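Local atomic coordinates of pectate lyase 1 (Juniperus ashei, PDB entry 1PXZ), a protein that cleaves pectate by calcium-dependent elimination, with low activity, and is the major allergen of mountain cedar pollen. Residues H239-N244 with F327-G332. Numbering follows the deposited sequence.
Sequences HVANNN and FKVENG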
ATOM      1  N   HIS A 239      -8.399   8.776  -2.094  1.00  6.57           N
ATOM      2  CA  HIS A 239      -7.993   9.999  -1.417  1.00 12.19           C
ATOM      3  C   HIS A 239      -6.468  10.025  -1.292  1.00 10.56           C
ATOM      4  O   HIS A 239      -5.901   9.189  -0.586  1.00  9.33           O
ATOM      5  CB  HIS A 239      -8.677  10.110  -0.052  1.00  7.40           C
ATOM      6  CG  HIS A 239      -8.425  11.381   0.684  1.00  8.68           C
ATOM      7  ND1 HIS A 239      -8.318  11.464   2.047  1.00  8.01           N
ATOM      8  CD2 HIS A 239      -8.251  12.644   0.185  1.00  7.10           C
ATOM      9  CE1 HIS A 239      -8.086  12.720   2.400  1.00 12.69           C
ATOM     10  NE2 HIS A 239      -8.046  13.459   1.288  1.00  8.73           N
ATOM     11  N   VAL A 240      -5.825  10.948  -1.978  1.00  6.43           N
ATOM     12  CA  VAL A 240      -4.354  11.044  -1.975  1.00  5.63           C
ATOM     13  C   VAL A 240      -3.941  12.240  -1.138  1.00 12.05           C
ATOM     14  O   VAL A 240      -4.050  13.369  -1.621  1.00 11.58           O
ATOM     15  CB  VAL A 240      -3.804  11.147  -3.404  1.00  5.82           C
ATOM     16  CG1 VAL A 240      -2.271  11.146  -3.421  1.00 10.37           C
ATOM     17  CG2 VAL A 240      -4.285   9.990  -4.277  1.00  6.83           C
ATOM     18  N   ALA A 241      -3.490  12.021   0.109  1.00  6.22           N
ATOM     19  CA  ALA A 241      -3.340  13.128   1.043  1.00  5.97           C
ATOM     20  C   ALA A 241      -1.987  13.248   1.727  1.00  9.51           C
ATOM     21  O   ALA A 241      -1.511  12.255   2.289  1.00  8.79           O
ATOM     22  CB  ALA A 241      -4.398  12.956   2.149  1.00  8.68           C
ATOM     23  N   ASN A 242      -1.365  14.418   1.744  1.00  7.43           N
ATOM     24  CA  ASN A 242      -0.126  14.689   2.465  1.00  5.64           C
ATOM     25  C   ASN A 242       0.979  13.674   2.141  1.00  9.07           C
ATOM     26  O   ASN A 242       1.692  13.188   3.024  1.00  8.89           O
ATOM     27  CB  ASN A 242      -0.395  14.722   3.960  1.00  7.83           C
ATOM     28  CG  ASN A 242      -0.933  16.078   4.387  1.00 16.22           C
ATOM     29  OD1 ASN A 242      -0.833  17.104   3.703  1.00 15.52           O
ATOM     30  ND2 ASN A 242      -1.506  16.059   5.568  1.00  6.48           N
ATOM     31  N   ASN A 243       1.113  13.391   0.841  1.00  7.68           N
ATOM     32  CA  ASN A 243       2.260  12.607   0.382  1.00  8.77           C
ATOM     33  C   ASN A 243       3.330  13.521  -0.212  1.00 12.22           C
ATOM     34  O   ASN A 243       2.995  14.624  -0.634  1.00 10.20           O
ATOM     35  CB  ASN A 243       1.832  11.613  -0.690  1.00  9.29           C
ATOM     36  CG  ASN A 243       0.618  10.780  -0.332  1.00 13.70           C
ATOM     37  OD1 ASN A 243      -0.535  11.074  -0.663  1.00 11.75           O
ATOM     38  ND2 ASN A 243       0.916   9.684   0.355  1.00  4.50           N
ATOM     39  N   ASN A 244       4.577  13.072  -0.272  1.00  4.83           N
ATOM     40  CA  ASN A 244       5.685  13.874  -0.809  1.00  4.94           C
ATOM     41  C   ASN A 244       6.230  13.246  -2.073  1.00  9.04           C
ATOM     42  O   ASN A 244       6.597  12.060  -2.070  1.00 11.38           O
ATOM     43  CB  ASN A 244       6.763  13.978   0.273  1.00  7.49           C
ATOM     44  CG  ASN A 244       7.784  15.064   0.044  1.00 13.44           C
ATOM     45  OD1 ASN A 244       7.480  16.110  -0.534  1.00 15.42           O
ATOM     46  ND2 ASN A 244       9.019  14.858   0.486  1.00 14.56           N
ATOM     47  N   PHE A 327      -9.383  12.361   9.269  1.00 10.16           N
ATOM     48  CA  PHE A 327      -8.168  12.850   9.883  1.00  9.59           C
ATOM     49  C   PHE A 327      -7.755  14.175   9.247  1.00 12.58           C
ATOM     50  O   PHE A 327      -8.178  14.490   8.133  1.00 12.74           O
ATOM     51  CB  PHE A 327      -7.045  11.833   9.692  1.00 10.11           C
ATOM     52  CG  PHE A 327      -6.701  11.581   8.231  1.00  8.51           C
ATOM     53  CD1 PHE A 327      -7.488  10.751   7.457  1.00 10.73           C
ATOM     54  CD2 PHE A 327      -5.593  12.185   7.669  1.00  8.44           C
ATOM     55  CE1 PHE A 327      -7.173  10.499   6.130  1.00 13.84           C
ATOM     56  CE2 PHE A 327      -5.254  11.935   6.344  1.00  7.29           C
ATOM     57  CZ  PHE A 327      -6.040  11.082   5.588  1.00 11.79           C
ATOM     58  N   LYS A 328      -6.927  14.923   9.945  1.00 12.66           N
ATOM     59  CA  LYS A 328      -6.551  16.240   9.428  1.00 14.01           C
ATOM     60  C   LYS A 328      -5.535  16.165   8.302  1.00 12.11           C
ATOM     61  O   LYS A 328      -4.526  15.476   8.414  1.00 13.15           O
ATOM     62  CB  LYS A 328      -5.943  17.074  10.566  1.00 19.17           C
ATOM     63  CG  LYS A 328      -5.765  18.540  10.182  1.00 32.44           C
ATOM     64  CD  LYS A 328      -5.337  19.368  11.384  1.00 51.57           C
ATOM     65  CE  LYS A 328      -6.462  19.546  12.393  1.00 57.82           C
ATOM     66  NZ  LYS A 328      -6.067  19.127  13.769  1.00 53.94           N
ATOM     67  N   VAL A 329      -5.782  16.891   7.225  1.00 12.35           N
ATOM     68  CA  VAL A 329      -4.823  17.035   6.140  1.00 11.46           C
ATOM     69  C   VAL A 329      -4.284  18.460   6.167  1.00 17.69           C
ATOM     70  O   VAL A 329      -5.069  19.423   6.142  1.00 14.75           O
ATOM     71  CB  VAL A 329      -5.479  16.697   4.796  1.00  9.08           C
ATOM     72  CG1 VAL A 329      -4.467  16.776   3.658  1.00  8.83           C
ATOM     73  CG2 VAL A 329      -6.105  15.302   4.827  1.00 12.61           C
ATOM     74  N   GLU A 330      -2.962  18.609   6.250  1.00 11.79           N
ATOM     75  CA  GLU A 330      -2.337  19.930   6.208  1.00 10.65           C
ATOM     76  C   GLU A 330      -2.090  20.391   4.784  1.00 12.35           C
ATOM     77  O   GLU A 330      -2.223  19.608   3.843  1.00  9.95           O
ATOM     78  CB  GLU A 330      -0.976  19.886   6.918  1.00 10.40           C
ATOM     79  CG  GLU A 330      -1.079  19.179   8.261  1.00 20.56           C
ATOM     80  CD  GLU A 330      -1.733  20.060   9.299  1.00 29.97           C
ATOM     81  OE1 GLU A 330      -1.725  21.291   9.072  1.00 40.38           O
ATOM     82  OE2 GLU A 330      -2.245  19.529  10.306  1.00 60.72           O
ATOM     83  N   ASN A 331      -1.721  21.663   4.644  1.00  9.43           N
ATOM     84  CA  ASN A 331      -1.291  22.205   3.374  1.00  9.21           C
ATOM     85  C   ASN A 331      -0.080  21.466   2.804  1.00 13.12           C
ATOM     86  O   ASN A 331       0.728  20.961   3.582  1.00 10.39           O
ATOM     87  CB  ASN A 331      -0.875  23.669   3.569  1.00 14.09           C
ATOM     88  CG  ASN A 331      -0.575  24.276   2.206  1.00 33.26           C
ATOM     89  OD1 ASN A 331       0.523  24.120   1.669  1.00 34.23           O
ATOM     90  ND2 ASN A 331      -1.584  24.950   1.666  1.00 39.24           N
ATOM     91  N   GLY A 332       0.045  21.431   1.484  1.00 11.74           N
ATOM     92  CA  GLY A 332       1.128  20.674   0.859  1.00 11.72           C
ATOM     93  C   GLY A 332       2.506  21.137   1.243  1.00 14.65           C
ATOM     94  O   GLY A 332       3.517  20.422   1.165  1.00 14.32           O
TER
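The amide of N242 lies alongside the isopropyl group of V329, the two side chains pointing opposite ways, and these two residues bury the most surface here. V329 CG1 is 3.7 Å from N242 CG. With CG anti to its own carbonyl carbon (chi1 -82°), N242 brings its amide against the 329-330 backbone. The amide's orientation is uncertain, since oxygen and nitrogen are probably exchanged in the model, but as built N242 OD1 is 2.9 Å from E330 O and N242 ND2 is 3.0 Å from E330 N. F219 and L338 also touch the N242 side chain.

The other methyl of V329 faces the strand. V329 CG2 rests 3.9 Å from A241 CB and meets H239 at the imidazole edge, close to the ring plane, 4.1 Å from H239 CE1. A241 CB itself covers part of one face of that imidazole, offset toward the rim. F327 completes the apolar patch, bringing CZ to 4.1 Å from H239 CE1; the two rings meet obliquely, planes at 49°. Both imidazole nitrogens are hydrogen-bonded, ND1 with Y321 OH and NE2 with E264 OE1, which fixes the ring's rotation. Separately, V329 O is hydrogen-bonded to R300 NH2.

H239 and A241 belong to strand 237-241, parallel between strands 214-218 and 260-264. N242, in the left-handed helical conformation (phi 52°), makes the short turn to strand 244-245, where N243 sits beside N220 and N266 of the adjacent coils. This is the T2 turn of a pectate lyase, and the irregular C-terminal segment packs outside it on the parallel beta-helix.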